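Local coordinates for protein polyketide synthase PksR (PDB 4U3V) that takes part in making the antibiotic polyketide bacillaene as a multidomain synthase, of which this chain is the double-hotdog enoyl-isomerase domain, at residues Gln34-Asp38 with Ile89-Glu93; Val107-Met113 with Pro124-Cys130; Ile215-Leu219 with Met260-Asp264; Ala56-Ser60 with Leu81-Ile87. All blocks are in the same frame, centred on the assembly; numbering follows the deposited sequence.

Contact 1 of 4, residues Gln34-Asp38 with Ile89-Glu93; sequences QFTYD and IKQGE
Tyr37, just past the end of strand 31-36, lays its ring on the type II turn Lys90-Glu93. The first torsion sets CG opposite the backbone N (chi1 -177°) and sends the ring over the Lys90-Gln91 peptide. Starting at the root, Tyr37 CB sits 3.5 Å from Lys90 O. Tyr37 CG follows, 3.6 Å from Gln91 CA. CD1 comes next, 3.3 Å from Lys90 C, and further out CE1 lies 3.4 Å from Gln91 N. Toward the tip, Tyr37 CZ is 4.0 Å from both Gln91 CA and Gln91 N. Gln91 CA is almost centred over one face, 3.5 Å from the centroid of the Tyr37 ring and 9° off its normal, a CH-pi contact. Ile89 O lies in the ring plane, at the CD1-CE1 edge, while beyond CE2 the Gln91 side chain runs obliquely past, extended. At the backbone, Tyr37 N donates to Glu93 O at 3.1 Å, bent to 144° at the hydrogen but almost in line with the carbonyl. The turn is closed twice: Glu93 N bonds Lys90 O, and Lys90 N reaches Glu93 OE1 from above the carboxylate plane. Toward the interior, Phe35 CB packs on Ile89 CD1 at 3.9 Å. Arg51 makes a cation-pi contact with Tyr37 and also bonds its carbonyl O. Within the N-terminal hotdog, the ring and the single Tyr37 N to Glu93 O bond thus hold the end of an edge strand to a turn fixed by its own two bonds, with no salt bridge between the segments.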
loop_
_atom_site.group_PDB
_atom_site.type_symbol
_atom_site.label_atom_id
_atom_site.label_comp_id
_atom_site.label_asym_id
_atom_site.label_seq_id
_atom_site.Cartn_x
_atom_site.Cartn_y
_atom_site.Cartn_z
ATOM N N GLN A 34 -9.854 -13.296 4.369
ATOM C CA GLN A 34 -10.908 -13.635 3.398
ATOM C C GLN A 34 -11.629 -12.344 3.066
ATOM O O GLN A 34 -11.873 -11.512 3.937
ATOM C CB GLN A 34 -11.961 -14.576 3.995
ATOM C CG GLN A 34 -11.483 -15.945 4.386
ATOM C CD GLN A 34 -12.658 -16.896 4.532
ATOM O OE1 GLN A 34 -13.788 -16.469 4.754
ATOM N NE2 GLN A 34 -12.385 -18.178 4.405
ATOM N N PHE A 35 -12.023 -12.215 1.803
ATOM C CA PHE A 35 -12.689 -10.981 1.341
ATOM C C PHE A 35 -13.943 -11.373 0.575
ATOM O O PHE A 35 -13.902 -12.231 -0.304
ATOM C CB PHE A 35 -11.769 -10.177 0.420
ATOM C CG PHE A 35 -10.588 -9.621 1.127
ATOM C CD1 PHE A 35 -10.709 -8.434 1.829
ATOM C CD2 PHE A 35 -9.412 -10.362 1.235
ATOM C CE1 PHE A 35 -9.619 -7.918 2.560
ATOM C CE2 PHE A 35 -8.333 -9.851 1.970
ATOM C CZ PHE A 35 -8.444 -8.647 2.639
ATOM N N THR A 36 -15.054 -10.746 0.927
ATOM C CA THR A 36 -16.345 -11.135 0.319
ATOM C C THR A 36 -16.883 -10.010 -0.594
ATOM O O THR A 36 -16.568 -8.833 -0.428
ATOM C CB THR A 36 -17.356 -11.495 1.419
ATOM O OG1 THR A 36 -18.513 -12.113 0.826
ATOM C CG2 THR A 36 -17.779 -10.276 2.190
ATOM N N TYR A 37 -17.685 -10.374 -1.591
ATOM C CA TYR A 37 -18.121 -9.423 -2.615
ATOM C C TYR A 37 -18.714 -8.185 -1.976
ATOM O O TYR A 37 -18.471 -7.060 -2.423
ATOM C CB TYR A 37 -19.182 -10.071 -3.520
ATOM C CG TYR A 37 -19.654 -9.197 -4.656
ATOM C CD1 TYR A 37 -18.855 -9.009 -5.792
ATOM C CD2 TYR A 37 -20.944 -8.654 -4.659
ATOM C CE1 TYR A 37 -19.294 -8.248 -6.864
ATOM C CE2 TYR A 37 -21.371 -7.849 -5.712
ATOM C CZ TYR A 37 -20.547 -7.665 -6.807
ATOM O OH TYR A 37 -20.982 -6.945 -7.906
ATOM N N ASP A 38 -19.552 -8.386 -0.974
ATOM C CA ASP A 38 -20.411 -7.300 -0.508
ATOM C C ASP A 38 -19.811 -6.391 0.568
ATOM O O ASP A 38 -20.450 -5.429 0.956
ATOM C CB ASP A 38 -21.746 -7.837 0.004
ATOM C CG ASP A 38 -22.669 -8.290 -1.113
ATOM O OD1 ASP A 38 -22.496 -7.836 -2.264
ATOM O OD2 ASP A 38 -23.573 -9.109 -0.836
ATOM N N ILE A 89 -13.417 -10.245 -7.593
ATOM C CA ILE A 89 -14.367 -10.905 -6.745
ATOM C C ILE A 89 -15.738 -10.729 -7.372
ATOM O O ILE A 89 -16.134 -9.601 -7.681
ATOM C CB ILE A 89 -14.375 -10.251 -5.370
ATOM C CG1 ILE A 89 -12.923 -10.241 -4.831
ATOM C CG2 ILE A 89 -15.291 -10.977 -4.408
ATOM C CD1 ILE A 89 -12.837 -10.027 -3.348
ATOM N N LYS A 90 -16.380 -11.850 -7.692
ATOM C CA LYS A 90 -17.696 -11.777 -8.335
ATOM C C LYS A 90 -18.799 -11.891 -7.318
ATOM O O LYS A 90 -18.584 -12.303 -6.192
ATOM C CB LYS A 90 -17.851 -12.862 -9.401
ATOM C CG LYS A 90 -16.827 -12.771 -10.509
ATOM C CD LYS A 90 -16.923 -13.935 -11.470
ATOM C CE LYS A 90 -16.001 -13.708 -12.654
ATOM N NZ LYS A 90 -15.967 -12.279 -13.090
ATOM N N GLN A 91 -20.004 -11.503 -7.721
ATOM C CA GLN A 91 -21.146 -11.582 -6.868
ATOM C C GLN A 91 -21.277 -12.945 -6.189
ATOM O O GLN A 91 -21.060 -13.979 -6.810
ATOM C CB GLN A 91 -22.405 -11.328 -7.719
ATOM C CG GLN A 91 -23.628 -11.058 -6.863
ATOM C CD GLN A 91 -24.828 -10.860 -7.751
ATOM O OE1 GLN A 91 -24.654 -10.531 -8.918
ATOM N NE2 GLN A 91 -26.037 -11.140 -7.235
ATOM N N GLY A 92 -21.610 -12.929 -4.907
ATOM C CA GLY A 92 -21.690 -14.162 -4.122
ATOM C C GLY A 92 -20.393 -14.833 -3.674
ATOM O O GLY A 92 -20.437 -15.805 -2.924
ATOM N N GLU A 93 -19.249 -14.393 -4.192
ATOM C CA GLU A 93 -17.963 -15.053 -3.895
ATOM C C GLU A 93 -17.274 -14.545 -2.623
ATOM O O GLU A 93 -17.418 -13.358 -2.205
ATOM C CB GLU A 93 -16.982 -14.919 -5.070
ATOM C CG GLU A 93 -17.467 -15.593 -6.344
ATOM C CD GLU A 93 -16.496 -15.473 -7.487
ATOM O OE1 GLU A 93 -15.590 -14.592 -7.444
ATOM O OE2 GLU A 93 -16.618 -16.309 -8.421
#

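Contact 2 of 4, residues Val107-Met113 with Pro124-Cys130; sequences VIELQIM and PAAIGQC
Strands 108-113 and 126-130 run antiparallel, their axes 4.4 Å apart at closest and 152° between directions, and exchange backbone bonds through the Leu110-Gly128 and Ile112-Ala126 pairs. Near Pro124 the register slips by one in a classic beta bulge: Ile112 O takes Ala125 N at 2.7 Å nearly end-on and Ala126 N at 3.2 Å in its carbonyl plane, on a lone pair. At the open end a water links the strands, accepting from Ile108 N and donating to Cys130 O. Leu110, Ile112, Ala126 and Cys130 share one face of the sheet. There Cys130 SG, held between its own backbone N and carbonyl carbon (chi1 62°), nestles against both methyls of Leu110, with CD1 and CD2 each 3.9 Å from SG. Next along, Ile112 CG1 meets Ala126 CB at 4.1 Å. Glu109, Gln111, Ile127 and Gln129 occupy the other face, where Gln111 NE2 passes obliquely by Ile127 CG2 at 4.1 Å. Met113 begins by pointing away, but bends at chi2 and chi3 and brings SD back to 3.7 Å from Pro124 CA. Leu110 also packs on Ala62 and Ala65 of helix 56-69, and Ala126 on Tyr58. The hairpin forms part of the curved antiparallel sheet that wraps the central helix 56-69, as in hotdog folds, here the N-terminal one of the pair.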
loop_
_atom_site.group_PDB
_atom_site.type_symbol
_atom_site.label_atom_id
_atom_site.label_comp_id
_atom_site.label_asym_id
_atom_site.label_seq_id
_atom_site.Cartn_x
_atom_site.Cartn_y
_atom_site.Cartn_z
ATOM N N VAL A 107 17.568 -16.239 1.365
ATOM C CA VAL A 107 16.388 -15.397 1.611
ATOM C C VAL A 107 15.081 -16.139 1.901
ATOM O O VAL A 107 14.833 -17.245 1.392
ATOM C CB VAL A 107 16.146 -14.348 0.496
ATOM C CG1 VAL A 107 17.065 -13.141 0.680
ATOM C CG2 VAL A 107 16.284 -14.961 -0.897
ATOM N N ILE A 108 14.234 -15.487 2.697
ATOM C CA ILE A 108 12.855 -15.918 2.917
ATOM C C ILE A 108 11.928 -15.301 1.871
ATOM O O ILE A 108 11.726 -14.086 1.843
ATOM C CB ILE A 108 12.365 -15.502 4.313
ATOM C CG1 ILE A 108 13.397 -15.909 5.385
ATOM C CG2 ILE A 108 11.002 -16.119 4.589
ATOM C CD1 ILE A 108 13.423 -15.012 6.614
ATOM N N GLU A 109 11.386 -16.145 1.011
ATOM C CA GLU A 109 10.420 -15.721 0.019
ATOM C C GLU A 109 8.978 -15.828 0.550
ATOM O O GLU A 109 8.591 -16.842 1.136
ATOM C CB GLU A 109 10.608 -16.577 -1.220
ATOM C CG GLU A 109 9.710 -16.248 -2.388
ATOM C CD GLU A 109 10.229 -16.855 -3.674
ATOM O OE1 GLU A 109 11.403 -17.282 -3.688
ATOM O OE2 GLU A 109 9.468 -16.914 -4.663
ATOM N N LEU A 110 8.170 -14.797 0.313
ATOM C CA LEU A 110 6.755 -14.834 0.694
ATOM C C LEU A 110 5.920 -15.036 -0.562
ATOM O O LEU A 110 6.074 -14.304 -1.535
ATOM C CB LEU A 110 6.331 -13.520 1.357
ATOM C CG LEU A 110 7.032 -13.150 2.669
ATOM C CD1 LEU A 110 6.645 -11.743 3.095
ATOM C CD2 LEU A 110 6.736 -14.157 3.765
ATOM N N GLN A 111 5.027 -16.020 -0.538
ATOM C CA GLN A 111 4.046 -16.163 -1.586
ATOM C C GLN A 111 2.634 -15.863 -1.065
ATOM O O GLN A 111 2.141 -16.543 -0.179
ATOM C CB GLN A 111 4.061 -17.587 -2.107
ATOM C CG GLN A 111 5.363 -17.939 -2.780
ATOM C CD GLN A 111 5.143 -18.875 -3.936
ATOM O OE1 GLN A 111 5.426 -20.068 -3.833
ATOM N NE2 GLN A 111 4.553 -18.361 -5.012
ATOM N N ILE A 112 2.018 -14.822 -1.594
ATOM C CA ILE A 112 0.640 -14.516 -1.255
ATOM C C ILE A 112 -0.234 -15.168 -2.303
ATOM O O ILE A 112 -0.242 -14.759 -3.471
ATOM C CB ILE A 112 0.358 -12.991 -1.276
ATOM C CG1 ILE A 112 1.404 -12.195 -0.481
ATOM C CG2 ILE A 112 -1.042 -12.724 -0.766
ATOM C CD1 ILE A 112 1.667 -12.727 0.891
ATOM N N MET A 113 -1.014 -16.162 -1.873
ATOM C CA MET A 113 -1.822 -16.964 -2.790
ATOM C C MET A 113 -3.280 -16.688 -2.509
ATOM O O MET A 113 -3.661 -16.349 -1.383
ATOM C CB MET A 113 -1.575 -18.471 -2.544
ATOM C CG MET A 113 -0.110 -18.850 -2.366
ATOM S SD MET A 113 0.665 -18.882 -3.990
ATOM C CE MET A 113 -0.092 -20.315 -4.775
ATOM N N PRO A 124 -0.900 -17.689 -7.317
ATOM C CA PRO A 124 -0.166 -16.543 -6.754
ATOM C C PRO A 124 -0.773 -15.158 -7.086
ATOM O O PRO A 124 -1.182 -14.886 -8.243
ATOM C CB PRO A 124 1.263 -16.718 -7.306
ATOM C CG PRO A 124 1.076 -17.517 -8.555
ATOM C CD PRO A 124 -0.087 -18.449 -8.294
ATOM N N ALA A 125 -0.986 -14.356 -6.046
ATOM C CA ALA A 125 -1.425 -12.978 -6.203
ATOM C C ALA A 125 -0.209 -12.044 -6.161
ATOM O O ALA A 125 -0.179 -11.018 -6.869
ATOM C CB ALA A 125 -2.388 -12.611 -5.072
ATOM N N ALA A 126 0.734 -12.358 -5.277
ATOM C CA ALA A 126 1.951 -11.512 -5.082
ATOM C C ALA A 126 3.112 -12.330 -4.580
ATOM O O ALA A 126 2.914 -13.355 -3.955
ATOM C CB ALA A 126 1.656 -10.362 -4.091
ATOM N N ILE A 127 4.333 -11.840 -4.812
ATOM C CA ILE A 127 5.522 -12.512 -4.326
ATOM C C ILE A 127 6.461 -11.443 -3.832
ATOM O O ILE A 127 6.427 -10.309 -4.327
ATOM C CB ILE A 127 6.193 -13.332 -5.454
ATOM C CG1 ILE A 127 6.568 -12.428 -6.632
ATOM C CG2 ILE A 127 5.256 -14.441 -5.918
ATOM C CD1 ILE A 127 7.974 -12.635 -7.170
ATOM N N GLY A 128 7.148 -11.749 -2.740
ATOM C CA GLY A 128 8.199 -10.862 -2.204
ATOM C C GLY A 128 9.214 -11.592 -1.339
ATOM O O GLY A 128 9.265 -12.837 -1.326
ATOM N N GLN A 129 9.946 -10.821 -0.541
ATOM C CA GLN A 129 10.904 -11.365 0.404
ATOM C C GLN A 129 10.743 -10.625 1.700
ATOM O O GLN A 129 10.275 -9.484 1.715
ATOM C CB GLN A 129 12.327 -11.172 -0.117
ATOM C CG GLN A 129 12.612 -11.972 -1.379
ATOM C CD GLN A 129 13.977 -11.671 -1.958
ATOM O OE1 GLN A 129 14.846 -11.143 -1.272
ATOM N NE2 GLN A 129 14.149 -11.950 -3.239
ATOM N N CYS A 130 11.090 -11.260 2.811
ATOM C CA CYS A 130 11.191 -10.481 4.038
ATOM C C CYS A 130 12.469 -10.795 4.765
ATOM O O CYS A 130 13.095 -11.812 4.492
ATOM C CB CYS A 130 9.970 -10.620 4.946
ATOM S SG CYS A 130 9.656 -12.311 5.546
HETATM O O HOH W 1 14.962 -12.641 2.943
#

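Contact 3 of 4, residues Ile215-Leu219 with Met260-Asp264; sequences ILSFL and MLLFD
In the C-terminal hotdog of this double-hotdog domain, helix 205-219 is the filling round which the antiparallel strands curl, and its last turn, Ile215-Leu219, packs on strand 260-264. The short axes stand 11.5 Å apart at an angle of 120°, a gap bridged by side chains alone, all of them apolar and buried. Phe263 does most of the work, reaching from the strand to meet Ile215 over one face and Phe218 at its rim. CG2 of Ile215 lies 3.9 Å from the Phe263 centroid, 26° off the normal and displaced toward the CE2-CZ rim, and CD1 rests 3.9 Å from Phe263 CG. With CG2 opposite the backbone N of Ile215, both of its branches lie over the same face, CD1 near the root and CG2 near the rim. Phe218 brings CD2 to 3.7 Å from Phe263 CE1, with the two ring planes 80° apart and the pair oblique. Phe218 is braced in turn by Phe222, edge-to-face, while Ile251 and Leu253 of strand 247-257 also touch Phe263. Past the aromatics, two leucines meet end to end through their methyls, Leu219 CD2 4.0 Å from Leu261 CD1.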
loop_
_atom_site.group_PDB
_atom_site.type_symbol
_atom_site.label_atom_id
_atom_site.label_comp_id
_atom_site.label_asym_id
_atom_site.label_seq_id
_atom_site.Cartn_x
_atom_site.Cartn_y
_atom_site.Cartn_z
ATOM N N ILE A 215 -0.171 9.600 -4.953
ATOM C CA ILE A 215 0.564 9.519 -6.221
ATOM C C ILE A 215 -0.306 9.908 -7.432
ATOM O O ILE A 215 0.110 10.650 -8.303
ATOM C CB ILE A 215 1.226 8.131 -6.384
ATOM C CG1 ILE A 215 2.402 7.998 -5.405
ATOM C CG2 ILE A 215 1.699 7.946 -7.833
ATOM C CD1 ILE A 215 2.861 6.602 -5.123
ATOM N N LEU A 216 -1.534 9.414 -7.496
ATOM C CA LEU A 216 -2.420 9.823 -8.572
ATOM C C LEU A 216 -2.663 11.321 -8.589
ATOM O O LEU A 216 -2.723 11.925 -9.668
ATOM C CB LEU A 216 -3.768 9.089 -8.516
ATOM C CG LEU A 216 -3.683 7.572 -8.668
ATOM C CD1 LEU A 216 -5.049 6.939 -8.433
ATOM C CD2 LEU A 216 -3.155 7.225 -10.047
ATOM N N SER A 217 -2.792 11.919 -7.400
ATOM C CA SER A 217 -2.934 13.369 -7.279
ATOM C C SER A 217 -1.693 14.130 -7.769
ATOM O O SER A 217 -1.798 15.136 -8.468
ATOM C CB SER A 217 -3.203 13.748 -5.799
ATOM O OG SER A 217 -4.410 13.146 -5.328
ATOM N N PHE A 218 -0.528 13.569 -7.487
ATOM C CA PHE A 218 0.732 14.104 -8.035
ATOM C C PHE A 218 0.695 14.079 -9.564
ATOM O O PHE A 218 1.034 15.068 -10.218
ATOM C CB PHE A 218 1.927 13.291 -7.509
ATOM C CG PHE A 218 3.232 13.579 -8.227
ATOM C CD1 PHE A 218 3.918 14.768 -7.994
ATOM C CD2 PHE A 218 3.764 12.690 -9.145
ATOM C CE1 PHE A 218 5.072 15.085 -8.702
ATOM C CE2 PHE A 218 4.920 12.993 -9.861
ATOM C CZ PHE A 218 5.578 14.196 -9.655
ATOM N N LEU A 219 0.312 12.932 -10.133
ATOM C CA LEU A 219 0.397 12.737 -11.595
ATOM C C LEU A 219 -0.647 13.573 -12.344
ATOM O O LEU A 219 -0.528 13.771 -13.533
ATOM C CB LEU A 219 0.217 11.244 -11.941
ATOM C CG LEU A 219 1.441 10.432 -11.458
ATOM C CD1 LEU A 219 1.183 8.944 -11.426
ATOM C CD2 LEU A 219 2.714 10.734 -12.247
ATOM N N MET A 260 7.482 2.919 -16.506
ATOM C CA MET A 260 7.282 2.651 -15.079
ATOM C C MET A 260 7.658 3.926 -14.311
ATOM O O MET A 260 8.721 4.509 -14.530
ATOM C CB MET A 260 8.183 1.519 -14.616
ATOM C CG MET A 260 7.966 0.197 -15.370
ATOM S SD MET A 260 6.329 -0.477 -15.004
ATOM C CE MET A 260 6.369 -0.438 -13.220
ATOM N N LEU A 261 6.851 4.271 -13.327
ATOM C CA LEU A 261 7.132 5.448 -12.508
ATOM C C LEU A 261 7.311 4.922 -11.090
ATOM O O LEU A 261 6.405 4.290 -10.554
ATOM C CB LEU A 261 5.916 6.396 -12.513
ATOM C CG LEU A 261 5.670 7.031 -13.884
ATOM C CD1 LEU A 261 4.217 7.504 -13.989
ATOM C CD2 LEU A 261 6.596 8.211 -14.001
ATOM N N LEU A 262 8.460 5.193 -10.483
ATOM C CA LEU A 262 8.748 4.680 -9.129
ATOM C C LEU A 262 8.931 5.867 -8.182
ATOM O O LEU A 262 9.531 6.906 -8.539
ATOM C CB LEU A 262 10.031 3.843 -9.094
ATOM C CG LEU A 262 9.824 2.372 -9.496
ATOM C CD1 LEU A 262 9.480 2.220 -10.969
ATOM C CD2 LEU A 262 11.027 1.510 -9.121
ATOM N N PHE A 263 8.420 5.696 -6.970
ATOM C CA PHE A 263 8.352 6.760 -5.971
ATOM C C PHE A 263 8.954 6.256 -4.679
ATOM O O PHE A 263 8.832 5.083 -4.340
ATOM C CB PHE A 263 6.856 7.141 -5.703
ATOM C CG PHE A 263 6.176 7.724 -6.880
ATOM C CD1 PHE A 263 6.180 9.100 -7.068
ATOM C CD2 PHE A 263 5.628 6.895 -7.858
ATOM C CE1 PHE A 263 5.581 9.652 -8.196
ATOM C CE2 PHE A 263 5.080 7.448 -9.026
ATOM C CZ PHE A 263 5.036 8.821 -9.175
ATOM N N ASP A 264 9.574 7.153 -3.928
ATOM C CA ASP A 264 9.831 6.898 -2.511
ATOM C C ASP A 264 8.755 7.528 -1.637
ATOM O O ASP A 264 8.228 8.601 -1.939
ATOM C CB ASP A 264 11.246 7.382 -2.099
ATOM C CG ASP A 264 12.355 6.480 -2.628
ATOM O OD1 ASP A 264 12.069 5.438 -3.281
ATOM O OD2 ASP A 264 13.551 6.835 -2.425
#

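Contact 4 of 4, residues Ala56-Ser60 with Leu81-Ile87; sequences ATYGS and LSYISPI
Tyr58 packs closely on two residues of 81-87, Tyr83 and Ile87. Its CD2 stands 3.7 Å from Tyr83 CD1, the two rings oblique with planes at 57°, and Tyr83 CE1 comes in at the edge of the Tyr58 ring. At the far end Tyr58 OH rests on Ile87, 3.4 Å from CD1, which meets the ring edge near its plane. Leu81 makes the third close touch: with CG opposite its backbone N (chi1 180°), it swings CD2 to 3.6 Å from Gly59 CA, against the helix backbone, where Gly59 has no side chain. Such packing of the first turn of helix 56-69 on the strand and loop beside it belongs to the helix-on-sheet core of the N-terminal hotdog, and Tyr58 further reaches Ala125 and Ile112 of the hairpin. The polar groups meet less directly, through water. One water accepts from Gly59 N in the first turn of the helix and lies 2.7 Å from Tyr83 OH. A second accepts from Ile87 N and hydrogen-bonds Tyr58 OH at 2.8 Å. Ser85 O, 4.0 Å from Tyr58 OH, is buried here with no hydrogen-bonding partner in the model.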
loop_
_atom_site.group_PDB
_atom_site.type_symbol
_atom_site.label_atom_id
_atom_site.label_comp_id
_atom_site.label_asym_id
_atom_site.label_seq_id
_atom_site.Cartn_x
_atom_site.Cartn_y
_atom_site.Cartn_z
ATOM N N ALA A 56 -2.875 -2.762 -2.451
ATOM C CA ALA A 56 -2.434 -2.442 -1.085
ATOM C C ALA A 56 -2.560 -3.598 -0.071
ATOM O O ALA A 56 -1.865 -3.617 0.953
ATOM C CB ALA A 56 -3.184 -1.183 -0.603
ATOM N N THR A 57 -3.488 -4.527 -0.327
ATOM C CA THR A 57 -3.692 -5.663 0.538
ATOM C C THR A 57 -2.398 -6.447 0.722
ATOM O O THR A 57 -2.097 -6.954 1.786
ATOM C CB THR A 57 -4.798 -6.579 -0.039
ATOM O OG1 THR A 57 -5.974 -5.784 -0.328
ATOM C CG2 THR A 57 -5.174 -7.657 0.984
ATOM N N TYR A 58 -1.653 -6.605 -0.360
ATOM C CA TYR A 58 -0.559 -7.583 -0.380
ATOM C C TYR A 58 0.611 -7.234 0.534
ATOM O O TYR A 58 1.126 -8.125 1.224
ATOM C CB TYR A 58 -0.087 -7.825 -1.809
ATOM C CG TYR A 58 -1.189 -8.200 -2.731
ATOM C CD1 TYR A 58 -2.060 -9.219 -2.383
ATOM C CD2 TYR A 58 -1.359 -7.558 -3.965
ATOM C CE1 TYR A 58 -3.126 -9.534 -3.189
ATOM C CE2 TYR A 58 -2.416 -7.894 -4.793
ATOM C CZ TYR A 58 -3.282 -8.891 -4.400
ATOM O OH TYR A 58 -4.330 -9.252 -5.196
ATOM N N GLY A 59 1.035 -5.963 0.549
ATOM C CA GLY A 59 2.138 -5.556 1.450
ATOM C C GLY A 59 1.725 -5.756 2.915
ATOM O O GLY A 59 2.523 -6.202 3.754
ATOM N N SER A 60 0.445 -5.498 3.219
ATOM C CA SER A 60 -0.002 -5.708 4.610
ATOM C C SER A 60 0.048 -7.194 5.031
ATOM O O SER A 60 0.412 -7.508 6.183
ATOM C CB SER A 60 -1.423 -5.172 4.793
ATOM O OG SER A 60 -1.416 -3.719 4.667
ATOM N N LEU A 81 8.613 -6.817 -3.599
ATOM C CA LEU A 81 7.189 -7.212 -3.621
ATOM C C LEU A 81 6.614 -6.887 -4.998
ATOM O O LEU A 81 6.662 -5.731 -5.489
ATOM C CB LEU A 81 6.450 -6.437 -2.530
ATOM C CG LEU A 81 4.954 -6.700 -2.399
ATOM C CD1 LEU A 81 4.731 -8.162 -1.985
ATOM C CD2 LEU A 81 4.358 -5.699 -1.385
ATOM N N SER A 82 6.136 -7.914 -5.661
ATOM C CA SER A 82 5.670 -7.814 -7.028
ATOM C C SER A 82 4.240 -8.357 -7.104
ATOM O O SER A 82 3.951 -9.370 -6.479
ATOM C CB SER A 82 6.621 -8.646 -7.899
ATOM O OG SER A 82 6.051 -8.925 -9.133
ATOM N N TYR A 83 3.347 -7.649 -7.804
ATOM C CA TYR A 83 1.928 -8.017 -7.898
ATOM C C TYR A 83 1.775 -8.843 -9.160
ATOM O O TYR A 83 2.117 -8.391 -10.263
ATOM C CB TYR A 83 0.996 -6.778 -7.967
ATOM C CG TYR A 83 1.167 -5.823 -6.781
ATOM C CD1 TYR A 83 1.713 -6.265 -5.573
ATOM C CD2 TYR A 83 0.834 -4.477 -6.897
ATOM C CE1 TYR A 83 1.932 -5.393 -4.505
ATOM C CE2 TYR A 83 0.991 -3.613 -5.823
ATOM C CZ TYR A 83 1.608 -4.040 -4.674
ATOM O OH TYR A 83 1.789 -3.158 -3.633
ATOM N N ILE A 84 1.339 -10.082 -8.990
ATOM C CA ILE A 84 1.369 -11.050 -10.076
ATOM C C ILE A 84 0.089 -10.996 -10.900
ATOM O O ILE A 84 0.112 -10.962 -12.145
ATOM C CB ILE A 84 1.617 -12.474 -9.506
ATOM C CG1 ILE A 84 3.004 -12.535 -8.905
ATOM C CG2 ILE A 84 1.470 -13.527 -10.611
ATOM C CD1 ILE A 84 4.057 -11.853 -9.751
ATOM N N SER A 85 -1.040 -10.987 -10.213
ATOM C CA SER A 85 -2.326 -11.194 -10.857
ATOM C C SER A 85 -3.386 -10.442 -10.051
ATOM O O SER A 85 -3.418 -10.549 -8.825
ATOM C CB SER A 85 -2.643 -12.692 -10.867
ATOM O OG SER A 85 -4.027 -12.915 -11.063
ATOM N N PRO A 86 -4.227 -9.645 -10.726
ATOM C CA PRO A 86 -5.298 -9.007 -9.961
ATOM C C PRO A 86 -6.309 -10.049 -9.509
ATOM O O PRO A 86 -6.504 -11.070 -10.187
ATOM C CB PRO A 86 -5.942 -8.053 -10.964
ATOM C CG PRO A 86 -5.531 -8.561 -12.321
ATOM C CD PRO A 86 -4.223 -9.265 -12.154
ATOM N N ILE A 87 -6.943 -9.803 -8.371
ATOM C CA ILE A 87 -7.988 -10.680 -7.896
ATOM C C ILE A 87 -9.335 -10.032 -8.086
ATOM O O ILE A 87 -9.647 -9.040 -7.433
ATOM C CB ILE A 87 -7.806 -11.004 -6.421
ATOM C CG1 ILE A 87 -6.449 -11.677 -6.193
ATOM C CG2 ILE A 87 -8.955 -11.851 -5.910
ATOM C CD1 ILE A 87 -6.213 -12.001 -4.734
HETATM O O HOH W 2 -5.854 -7.578 -6.814
HETATM O O HOH W 3 0.775 -3.882 -1.276
#

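In the fold
Contacts 1, 2 and 4 all lie in the N-terminal hotdog, and contact 3 is a helix-on-strand packing in the C-terminal one. Contact 4 is nested within the loop closed by contact 1, their centres about 17 Å apart, and they touch where Phe35 CZ meets Thr57 CG2 at 3.8 Å. Contacts 2 and 4 are the closest pair, centres about 9 Å apart: strand 121-132 neighbours strand 75-83, with probable hydrogen bonds from Ser82 N to Ile127 O and from Ile84 N to Ala125 O, both 2.8 Å. Contact 3 touches none of the others, its nearest atoms about 9 Å from contact 4 and about 19 Å from contact 1.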